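Long-range contacts in nucleoside hydrolase, putative (Trypanosoma brucei, PDB 3FZ0), which belongs to the nucleoside hydrolase family and carries a bound calcium ion in a fold built on a mixed beta sheet flanked by helices: residues A36-N47 with I64-P73; A284-E294 with V343-L352. The protein carries 2 engineered substitutions. All blocks are in the same frame, centred on the assembly; numbering follows the deposited sequence.

Contact 1: residues A36-N47 with I64-P73; sequences AITVVWGNVEVN and IPFFRGAEGP
Ile37 and Phe66 pair in parallel with their CA atoms 4.6 Å apart, and strands 36-39 and 66-68 run on at 20° to each other. The ladder goes from Ile37 N to Pro65 O, from Phe67 N to Ile37 O and from Val39 N to Phe67 O, the last 2.8 Å long. Beyond the strands the two segments stay together through Trp41 N, which donates to Ala70 O at 3.1 Å.

Ile37 and Phe66 meet CB to CB on one face of the sheet, while Phe67 lies on the other and brings CE1 near Ala36 CB. The largest side-chain contact is made by Trp41. Its CG sits between the backbone N and the carbonyl carbon (chi1 75°), which sends the indole onward beside 70-73. Gly72 CA lies 3.6 Å from the centroid of the Trp41 five-membered ring, and Pro73 CD covers the six-membered ring on the same face, both as CH-pi contacts; Ala70 O sits at the indole edge. From the start of the helix, Val46 CG1 packs on Arg68 CB, 3.9 Å away.

Trp41 NE1 is hydrogen-bonded to Thr138 OG1, and Thr38 OG1 to Asp12 OD2. Strand 66-68 is the outermost on this side of the main sheet within the chain, with 32-39 between it and 6-13; helix 46-60 makes the beta-alpha-beta crossover and covers Phe66, and helix 110-120 packs against Ala36 and Phe67 on the other face.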
loop_
_atom_site.group_PDB
_atom_site.type_symbol
_atom_site.label_atom_id
_atom_site.label_comp_id
_atom_site.label_asym_id
_atom_site.label_seq_id
_atom_site.Cartn_x
_atom_site.Cartn_y
_atom_site.Cartn_z
ATOM N N ALA B 36 -1.734 21.297 -31.691
ATOM C CA ALA B 36 -2.843 20.417 -31.260
ATOM C C ALA B 36 -3.134 20.570 -29.795
ATOM O O ALA B 36 -2.215 20.772 -28.997
ATOM C CB ALA B 36 -2.559 18.930 -31.571
ATOM N N ILE B 37 -4.421 20.488 -29.454
ATOM C CA ILE B 37 -4.863 20.544 -28.076
ATOM C C ILE B 37 -5.570 19.225 -27.807
ATOM O O ILE B 37 -6.489 18.821 -28.541
ATOM C CB ILE B 37 -5.779 21.756 -27.815
ATOM C CG1 ILE B 37 -4.957 23.062 -27.989
ATOM C CG2 ILE B 37 -6.454 21.641 -26.434
ATOM C CD1 ILE B 37 -5.778 24.380 -27.920
ATOM N N THR B 38 -5.091 18.507 -26.800
ATOM C CA THR B 38 -5.674 17.230 -26.457
ATOM C C THR B 38 -6.320 17.378 -25.082
ATOM O O THR B 38 -5.720 17.898 -24.138
ATOM C CB THR B 38 -4.639 16.108 -26.464
ATOM O OG1 THR B 38 -3.599 16.433 -25.539
ATOM C CG2 THR B 38 -4.053 15.970 -27.850
ATOM N N VAL B 39 -7.565 16.942 -24.986
ATOM C CA VAL B 39 -8.377 17.205 -23.796
ATOM C C VAL B 39 -8.373 15.977 -22.885
ATOM O O VAL B 39 -8.516 14.836 -23.343
ATOM C CB VAL B 39 -9.815 17.625 -24.221
ATOM C CG1 VAL B 39 -10.765 17.654 -23.028
ATOM C CG2 VAL B 39 -9.746 18.957 -24.933
ATOM N N VAL B 40 -8.205 16.216 -21.588
ATOM C CA VAL B 40 -8.241 15.111 -20.630
ATOM C C VAL B 40 -9.217 15.476 -19.520
ATOM O O VAL B 40 -9.444 16.650 -19.278
ATOM C CB VAL B 40 -6.816 14.772 -20.112
ATOM C CG1 VAL B 40 -6.228 15.918 -19.314
ATOM C CG2 VAL B 40 -6.794 13.485 -19.332
ATOM N N TRP B 41 -9.809 14.459 -18.882
ATOM C CA TRP B 41 -10.612 14.626 -17.656
ATOM C C TRP B 41 -9.738 15.291 -16.564
ATOM O O TRP B 41 -8.509 15.341 -16.689
ATOM C CB TRP B 41 -11.134 13.269 -17.184
ATOM C CG TRP B 41 -10.075 12.461 -16.543
ATOM C CD1 TRP B 41 -9.130 11.685 -17.167
ATOM C CD2 TRP B 41 -9.805 12.361 -15.141
ATOM N NE1 TRP B 41 -8.305 11.117 -16.250
ATOM C CE2 TRP B 41 -8.696 11.501 -14.993
ATOM C CE3 TRP B 41 -10.413 12.883 -13.994
ATOM C CZ2 TRP B 41 -8.174 11.163 -13.740
ATOM C CZ3 TRP B 41 -9.889 12.540 -12.743
ATOM C CH2 TRP B 41 -8.783 11.696 -12.628
ATOM N N GLY B 42 -10.379 15.811 -15.512
ATOM C CA GLY B 42 -9.689 16.439 -14.391
ATOM C C GLY B 42 -10.632 17.349 -13.617
ATOM O O GLY B 42 -11.517 16.874 -12.867
ATOM N N ASN B 43 -10.471 18.660 -13.787
ATOM C CA ASN B 43 -11.387 19.588 -13.140
ATOM C C ASN B 43 -12.746 19.758 -13.817
ATOM O O ASN B 43 -13.726 20.151 -13.174
ATOM C CB ASN B 43 -10.709 20.915 -12.826
ATOM C CG ASN B 43 -9.838 20.821 -11.558
ATOM O OD1 ASN B 43 -10.289 20.317 -10.494
ATOM N ND2 ASN B 43 -8.586 21.267 -11.671
ATOM N N VAL B 44 -12.806 19.427 -15.107
ATOM C CA VAL B 44 -14.069 19.268 -15.798
ATOM C C VAL B 44 -14.064 18.029 -16.660
ATOM O O VAL B 44 -13.013 17.529 -17.078
ATOM C CB VAL B 44 -14.462 20.508 -16.650
ATOM C CG1 VAL B 44 -14.593 21.746 -15.722
ATOM C CG2 VAL B 44 -13.479 20.746 -17.791
ATOM N N GLU B 45 -15.261 17.526 -16.905
ATOM C CA GLU B 45 -15.435 16.385 -17.762
ATOM C C GLU B 45 -15.052 16.694 -19.226
ATOM O O GLU B 45 -15.254 17.815 -19.711
ATOM C CB GLU B 45 -16.874 15.880 -17.611
ATOM C CG GLU B 45 -16.996 14.345 -17.501
ATOM C CD GLU B 45 -15.674 13.649 -17.083
ATOM O OE1 GLU B 45 -15.027 12.939 -17.944
ATOM O OE2 GLU B 45 -15.296 13.850 -15.892
ATOM N N VAL B 46 -14.485 15.701 -19.920
ATOM C CA VAL B 46 -14.034 15.853 -21.306
ATOM C C VAL B 46 -15.034 16.555 -22.245
ATOM O O VAL B 46 -14.641 17.394 -23.059
ATOM C CB VAL B 46 -13.589 14.500 -21.894
ATOM C CG1 VAL B 46 -13.405 14.574 -23.424
ATOM C CG2 VAL B 46 -12.289 14.072 -21.234
ATOM N N ASN B 47 -16.319 16.227 -22.129
ATOM C CA ASN B 47 -17.342 16.926 -22.904
ATOM C C ASN B 47 -17.400 18.435 -22.654
ATOM O O ASN B 47 -17.520 19.226 -23.582
ATOM C CB ASN B 47 -18.711 16.310 -22.664
ATOM C CG ASN B 47 -18.967 15.112 -23.542
ATOM O OD1 ASN B 47 -18.476 15.045 -24.671
ATOM N ND2 ASN B 47 -19.743 14.154 -23.038
ATOM N N ILE B 64 -6.770 25.639 -34.860
ATOM C CA ILE B 64 -6.064 24.555 -34.153
ATOM C C ILE B 64 -6.986 23.346 -33.875
ATOM O O ILE B 64 -8.044 23.516 -33.289
ATOM C CB ILE B 64 -5.519 25.078 -32.812
ATOM C CG1 ILE B 64 -4.607 26.292 -33.055
ATOM C CG2 ILE B 64 -4.785 24.003 -32.052
ATOM C CD1 ILE B 64 -4.196 26.987 -31.759
ATOM N N PRO B 65 -6.585 22.132 -34.274
ATOM C CA PRO B 65 -7.460 21.001 -33.999
ATOM C C PRO B 65 -7.395 20.544 -32.542
ATOM O O PRO B 65 -6.318 20.611 -31.919
ATOM C CB PRO B 65 -6.940 19.908 -34.951
ATOM C CG PRO B 65 -5.542 20.264 -35.230
ATOM C CD PRO B 65 -5.349 21.734 -34.964
ATOM N N PHE B 66 -8.539 20.108 -31.997
ATOM C CA PHE B 66 -8.598 19.601 -30.623
ATOM C C PHE B 66 -9.326 18.249 -30.511
ATOM O O PHE B 66 -10.205 17.927 -31.330
ATOM C CB PHE B 66 -9.093 20.647 -29.609
ATOM C CG PHE B 66 -10.418 21.297 -29.969
ATOM C CD1 PHE B 66 -11.550 21.034 -29.217
ATOM C CD2 PHE B 66 -10.513 22.203 -31.029
ATOM C CE1 PHE B 66 -12.746 21.633 -29.520
ATOM C CE2 PHE B 66 -11.718 22.804 -31.344
ATOM C CZ PHE B 66 -12.836 22.529 -30.601
ATOM N N PHE B 67 -8.932 17.443 -29.516
ATOM C CA PHE B 67 -9.302 16.036 -29.502
ATOM C C PHE B 67 -9.768 15.545 -28.138
ATOM O O PHE B 67 -9.197 15.967 -27.101
ATOM C CB PHE B 67 -8.117 15.215 -29.988
ATOM C CG PHE B 67 -7.626 15.625 -31.356
ATOM C CD1 PHE B 67 -6.713 16.674 -31.504
ATOM C CD2 PHE B 67 -8.082 14.964 -32.492
ATOM C CE1 PHE B 67 -6.279 17.067 -32.763
ATOM C CE2 PHE B 67 -7.639 15.342 -33.775
ATOM C CZ PHE B 67 -6.739 16.399 -33.901
ATOM N N ARG B 68 -10.810 14.692 -28.136
ATOM C CA ARG B 68 -11.339 14.095 -26.899
ATOM C C ARG B 68 -10.400 12.996 -26.434
ATOM O O ARG B 68 -10.075 12.082 -27.212
ATOM C CB ARG B 68 -12.762 13.535 -27.100
ATOM C CG ARG B 68 -13.719 14.487 -27.853
ATOM C CD ARG B 68 -15.113 13.896 -28.179
ATOM N NE ARG B 68 -16.011 14.927 -28.729
ATOM C CZ ARG B 68 -16.809 15.697 -27.988
ATOM N NH1 ARG B 68 -16.841 15.548 -26.668
ATOM N NH2 ARG B 68 -17.575 16.612 -28.553
ATOM N N GLY B 69 -9.988 13.087 -25.165
ATOM C CA GLY B 69 -9.133 12.096 -24.538
ATOM C C GLY B 69 -9.861 11.274 -23.480
ATOM O O GLY B 69 -11.073 11.070 -23.570
ATOM N N ALA B 70 -9.110 10.787 -22.493
ATOM C CA ALA B 70 -9.618 9.872 -21.483
ATOM C C ALA B 70 -10.607 10.543 -20.543
ATOM O O ALA B 70 -10.396 11.687 -20.115
ATOM C CB ALA B 70 -8.463 9.300 -20.689
ATOM N N GLU B 71 -11.677 9.828 -20.215
ATOM C CA GLU B 71 -12.729 10.348 -19.336
ATOM C C GLU B 71 -12.478 10.006 -17.870
ATOM O O GLU B 71 -13.145 10.527 -16.969
ATOM C CB GLU B 71 -14.107 9.851 -19.795
ATOM C CG GLU B 71 -14.729 10.806 -20.803
ATOM C CD GLU B 71 -15.796 10.179 -21.656
ATOM O OE1 GLU B 71 -16.714 9.539 -21.095
ATOM O OE2 GLU B 71 -15.726 10.323 -22.901
ATOM N N GLY B 72 -11.494 9.148 -17.631
ATOM C CA GLY B 72 -11.108 8.779 -16.285
ATOM C C GLY B 72 -9.678 8.280 -16.262
ATOM O O GLY B 72 -9.024 8.188 -17.294
ATOM N N PRO B 73 -9.174 7.963 -15.078
ATOM C CA PRO B 73 -7.787 7.558 -14.906
ATOM C C PRO B 73 -7.430 6.325 -15.742
ATOM O O PRO B 73 -8.313 5.531 -16.140
ATOM C CB PRO B 73 -7.689 7.194 -13.416
ATOM C CG PRO B 73 -8.883 7.764 -12.763
ATOM C CD PRO B 73 -9.938 7.973 -13.821
#

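Contact 2: residues A284-E294 with V343-L352; sequences AVAVLVAIRPE and VDNEMFLKAL
Leu288 faces Phe348 where helices 284-291 and 345-352 cross at 102°, close to perpendicular, with their axes 10.5 Å apart. The tight part is wholly apolar. In Leu288 a chi1 of -178°, with CG opposite the backbone N, carries CG out toward the other helix, where its two methyls take different partners: CD2 comes within 3.7 Å of Phe348 CA and also touches Val343 CG1, while CD1 reaches Ala351 CB on the next turn, 3.9 Å away.

The Phe348 ring is held on several sides. Val285 CG2 stands over one face, 4.0 Å from the Phe348 ring centroid in a CH-pi contact, and Leu352 of its own helix lies against the opposite face. Ala284 CB meets the edge in the ring plane, 3.7 Å from Phe348 CE1. The other methyl of Val285, CG1, turns to Val343, whose CG2 also packs against Val289 CG2 at 3.8 Å.

Toward the surface the packing changes character. Past the helix end, Arg292 and Glu294 close around Met347: the thioether end crosses the Arg292 side chain at a slant, and SD touches Glu294 CG. Arg292 NH2 and Glu294 OE2 form a salt bridge of 3.2 Å, but the oxygen stands out of the guanidinium plane and no N-H points at it, so the attraction is one of charge alone. Asp344 OD1 caps the second helix by accepting from Met347 N, a bond of 3.1 Å that arrives from above the carboxylate plane.

This is layered alpha/beta architecture: Val343 ends strand 337-343 of the main sheet and leads straight into helix 345-356, which lies across helix 282-291, while Val289 also touches Val163 of the parallel strand 162-165.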
loop_
_atom_site.group_PDB
_atom_site.type_symbol
_atom_site.label_atom_id
_atom_site.label_comp_id
_atom_site.label_asym_id
_atom_site.label_seq_id
_atom_site.Cartn_x
_atom_site.Cartn_y
_atom_site.Cartn_z
ATOM N N ALA B 284 -0.137 28.286 -16.362
ATOM C CA ALA B 284 0.533 29.346 -17.123
ATOM C C ALA B 284 2.019 29.328 -16.835
ATOM O O ALA B 284 2.837 29.588 -17.731
ATOM C CB ALA B 284 -0.065 30.727 -16.824
ATOM N N VAL B 285 2.377 28.997 -15.592
ATOM C CA VAL B 285 3.784 28.920 -15.206
ATOM C C VAL B 285 4.481 27.776 -15.978
ATOM O O VAL B 285 5.621 27.901 -16.456
ATOM C CB VAL B 285 3.949 28.806 -13.641
ATOM C CG1 VAL B 285 5.420 28.697 -13.214
ATOM C CG2 VAL B 285 3.332 29.993 -12.932
ATOM N N ALA B 286 3.786 26.659 -16.128
ATOM C CA ALA B 286 4.337 25.519 -16.841
ATOM C C ALA B 286 4.567 25.869 -18.322
ATOM O O ALA B 286 5.650 25.607 -18.863
ATOM C CB ALA B 286 3.406 24.297 -16.694
ATOM N N VAL B 287 3.554 26.440 -18.988
ATOM C CA VAL B 287 3.736 26.919 -20.374
ATOM C C VAL B 287 4.927 27.892 -20.488
ATOM O O VAL B 287 5.724 27.776 -21.421
ATOM C CB VAL B 287 2.430 27.532 -21.011
ATOM C CG1 VAL B 287 2.717 28.161 -22.348
ATOM C CG2 VAL B 287 1.361 26.428 -21.174
ATOM N N LEU B 288 5.078 28.806 -19.534
ATOM C CA LEU B 288 6.229 29.701 -19.548
ATOM C C LEU B 288 7.567 28.946 -19.478
ATOM O O LEU B 288 8.533 29.276 -20.202
ATOM C CB LEU B 288 6.132 30.709 -18.410
ATOM C CG LEU B 288 7.267 31.726 -18.354
ATOM C CD1 LEU B 288 7.035 32.760 -19.403
ATOM C CD2 LEU B 288 7.275 32.343 -16.979
ATOM N N VAL B 289 7.630 27.931 -18.618
ATOM C CA VAL B 289 8.849 27.147 -18.478
ATOM C C VAL B 289 9.199 26.477 -19.804
ATOM O O VAL B 289 10.359 26.442 -20.181
ATOM C CB VAL B 289 8.761 26.150 -17.308
ATOM C CG1 VAL B 289 9.866 25.093 -17.374
ATOM C CG2 VAL B 289 8.844 26.903 -15.987
ATOM N N ALA B 290 8.188 25.956 -20.499
ATOM C CA ALA B 290 8.388 25.246 -21.762
ATOM C C ALA B 290 8.941 26.130 -22.838
ATOM O O ALA B 290 9.800 25.727 -23.595
ATOM C CB ALA B 290 7.086 24.658 -22.252
ATOM N N ILE B 291 8.425 27.335 -22.942
ATOM C CA ILE B 291 8.805 28.165 -24.077
ATOM C C ILE B 291 9.885 29.214 -23.782
ATOM O O ILE B 291 10.567 29.644 -24.701
ATOM C CB ILE B 291 7.586 28.708 -24.849
ATOM C CG1 ILE B 291 6.729 29.626 -24.012
ATOM C CG2 ILE B 291 6.710 27.549 -25.264
ATOM C CD1 ILE B 291 5.266 29.727 -24.564
ATOM N N ARG B 292 10.046 29.592 -22.510
ATOM C CA ARG B 292 11.122 30.482 -22.124
ATOM C C ARG B 292 11.955 29.842 -21.042
ATOM O O ARG B 292 11.778 30.159 -19.870
ATOM C CB ARG B 292 10.586 31.836 -21.651
ATOM C CG ARG B 292 9.650 32.528 -22.624
ATOM C CD ARG B 292 9.651 34.016 -22.408
ATOM N NE ARG B 292 10.682 34.660 -23.203
ATOM C CZ ARG B 292 11.355 35.752 -22.841
ATOM N NH1 ARG B 292 11.117 36.342 -21.680
ATOM N NH2 ARG B 292 12.277 36.270 -23.658
ATOM N N PRO B 293 12.882 28.941 -21.434
ATOM C CA PRO B 293 13.654 28.156 -20.455
ATOM C C PRO B 293 14.493 29.034 -19.517
ATOM O O PRO B 293 14.863 28.593 -18.440
ATOM C CB PRO B 293 14.576 27.292 -21.335
ATOM C CG PRO B 293 14.693 28.083 -22.649
ATOM C CD PRO B 293 13.292 28.641 -22.821
ATOM N N GLU B 294 14.769 30.263 -19.934
ATOM C CA GLU B 294 15.538 31.228 -19.154
ATOM C C GLU B 294 14.741 31.752 -17.954
ATOM O O GLU B 294 15.305 32.375 -17.059
ATOM C CB GLU B 294 16.043 32.391 -20.038
ATOM C CG GLU B 294 14.921 33.291 -20.652
ATOM C CD GLU B 294 14.377 32.812 -22.044
ATOM O OE1 GLU B 294 14.436 31.598 -22.359
ATOM O OE2 GLU B 294 13.881 33.673 -22.827
ATOM N N VAL B 343 10.932 30.135 -10.481
ATOM C CA VAL B 343 10.613 30.768 -11.751
ATOM C C VAL B 343 10.660 32.285 -11.633
ATOM O O VAL B 343 10.251 32.857 -10.612
ATOM C CB VAL B 343 9.248 30.301 -12.280
ATOM C CG1 VAL B 343 8.748 31.176 -13.427
ATOM C CG2 VAL B 343 9.360 28.839 -12.766
ATOM N N ASP B 344 11.163 32.927 -12.692
ATOM C CA ASP B 344 11.321 34.387 -12.769
ATOM C C ASP B 344 9.935 35.019 -12.810
ATOM O O ASP B 344 9.258 34.940 -13.832
ATOM C CB ASP B 344 12.103 34.727 -14.028
ATOM C CG ASP B 344 12.495 36.181 -14.111
ATOM O OD1 ASP B 344 11.724 37.080 -13.695
ATOM O OD2 ASP B 344 13.601 36.440 -14.633
ATOM N N ASN B 345 9.505 35.600 -11.688
ATOM C CA ASN B 345 8.164 36.230 -11.596
ATOM C C ASN B 345 7.966 37.380 -12.598
ATOM O O ASN B 345 6.944 37.486 -13.243
ATOM C CB ASN B 345 7.832 36.730 -10.178
ATOM C CG ASN B 345 6.359 37.065 -10.030
ATOM O OD1 ASN B 345 5.494 36.216 -10.315
ATOM N ND2 ASN B 345 6.054 38.309 -9.644
ATOM N N GLU B 346 8.985 38.215 -12.708
ATOM C CA GLU B 346 9.022 39.316 -13.647
ATOM C C GLU B 346 8.743 38.851 -15.106
ATOM O O GLU B 346 7.903 39.440 -15.780
ATOM C CB GLU B 346 10.363 40.031 -13.500
ATOM C CG GLU B 346 10.428 41.425 -14.104
ATOM C CD GLU B 346 11.386 42.360 -13.317
ATOM O OE1 GLU B 346 11.776 42.008 -12.156
ATOM O OE2 GLU B 346 11.725 43.465 -13.853
ATOM N N MET B 347 9.401 37.768 -15.554
ATOM C CA MET B 347 9.179 37.240 -16.906
ATOM C C MET B 347 7.777 36.676 -17.054
ATOM O O MET B 347 7.180 36.784 -18.132
ATOM C CB MET B 347 10.180 36.155 -17.266
ATOM C CG MET B 347 11.454 36.640 -17.878
ATOM S SD MET B 347 12.480 35.277 -18.479
ATOM C CE MET B 347 11.326 34.395 -19.464
ATOM N N PHE B 348 7.268 36.068 -15.978
ATOM C CA PHE B 348 5.895 35.582 -15.929
ATOM C C PHE B 348 4.815 36.689 -16.102
ATOM O O PHE B 348 3.912 36.560 -16.919
ATOM C CB PHE B 348 5.664 34.817 -14.631
ATOM C CG PHE B 348 4.264 34.282 -14.477
ATOM C CD1 PHE B 348 3.751 33.376 -15.399
ATOM C CD2 PHE B 348 3.473 34.671 -13.399
ATOM C CE1 PHE B 348 2.471 32.844 -15.249
ATOM C CE2 PHE B 348 2.170 34.168 -13.234
ATOM C CZ PHE B 348 1.662 33.254 -14.151
ATOM N N LEU B 349 4.942 37.782 -15.346
ATOM C CA LEU B 349 4.023 38.887 -15.445
ATOM C C LEU B 349 4.064 39.509 -16.843
ATOM O O LEU B 349 3.021 39.859 -17.400
ATOM C CB LEU B 349 4.308 39.937 -14.373
ATOM C CG LEU B 349 4.247 39.524 -12.897
ATOM C CD1 LEU B 349 4.383 40.768 -11.992
ATOM C CD2 LEU B 349 2.976 38.766 -12.580
ATOM N N LYS B 350 5.263 39.622 -17.410
ATOM C CA LYS B 350 5.418 40.216 -18.728
ATOM C C LYS B 350 4.688 39.364 -19.782
ATOM O O LYS B 350 4.012 39.894 -20.679
ATOM C CB LYS B 350 6.886 40.386 -19.087
ATOM C CG LYS B 350 7.076 41.138 -20.372
ATOM C CD LYS B 350 8.334 40.690 -21.134
ATOM C CE LYS B 350 8.141 40.764 -22.674
ATOM N NZ LYS B 350 7.450 42.015 -23.150
ATOM N N ALA B 351 4.813 38.046 -19.652
ATOM C CA ALA B 351 4.131 37.107 -20.558
ATOM C C ALA B 351 2.602 37.238 -20.446
ATOM O O ALA B 351 1.891 37.134 -21.457
ATOM C CB ALA B 351 4.574 35.663 -20.271
ATOM N N LEU B 352 2.104 37.447 -19.217
ATOM C CA LEU B 352 0.681 37.660 -19.001
ATOM C C LEU B 352 0.282 38.997 -19.617
ATOM O O LEU B 352 -0.747 39.116 -20.279
ATOM C CB LEU B 352 0.312 37.632 -17.523
ATOM C CG LEU B 352 0.437 36.370 -16.667
ATOM C CD1 LEU B 352 -0.140 36.651 -15.257
ATOM C CD2 LEU B 352 -0.234 35.168 -17.286
#

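How the contacts relate
From the N terminus, contact 1 comes first: strand 32-39 passes through a loop into helix 46-60, and the return along 64-73 closes this short crossover. The chain then builds the middle of the sheet before contact 2 opens at 284-294; that contact closes a longer loop containing strands 296-306, 317-319 and 337-343. The two closures follow in series, neither nesting nor crossing. The centres of contact 1 and contact 2 are 24 Å apart, on opposite sides of the chain's centre, and the contacts do not touch. Contact 1 pairs the outermost strand 66-68 with strand 32-39; contact 2 packs helix 282-291 against helix 345-356 and the end of strand 337-343. Between them lies the calcium site, which includes Asp283, just before segment 284-294.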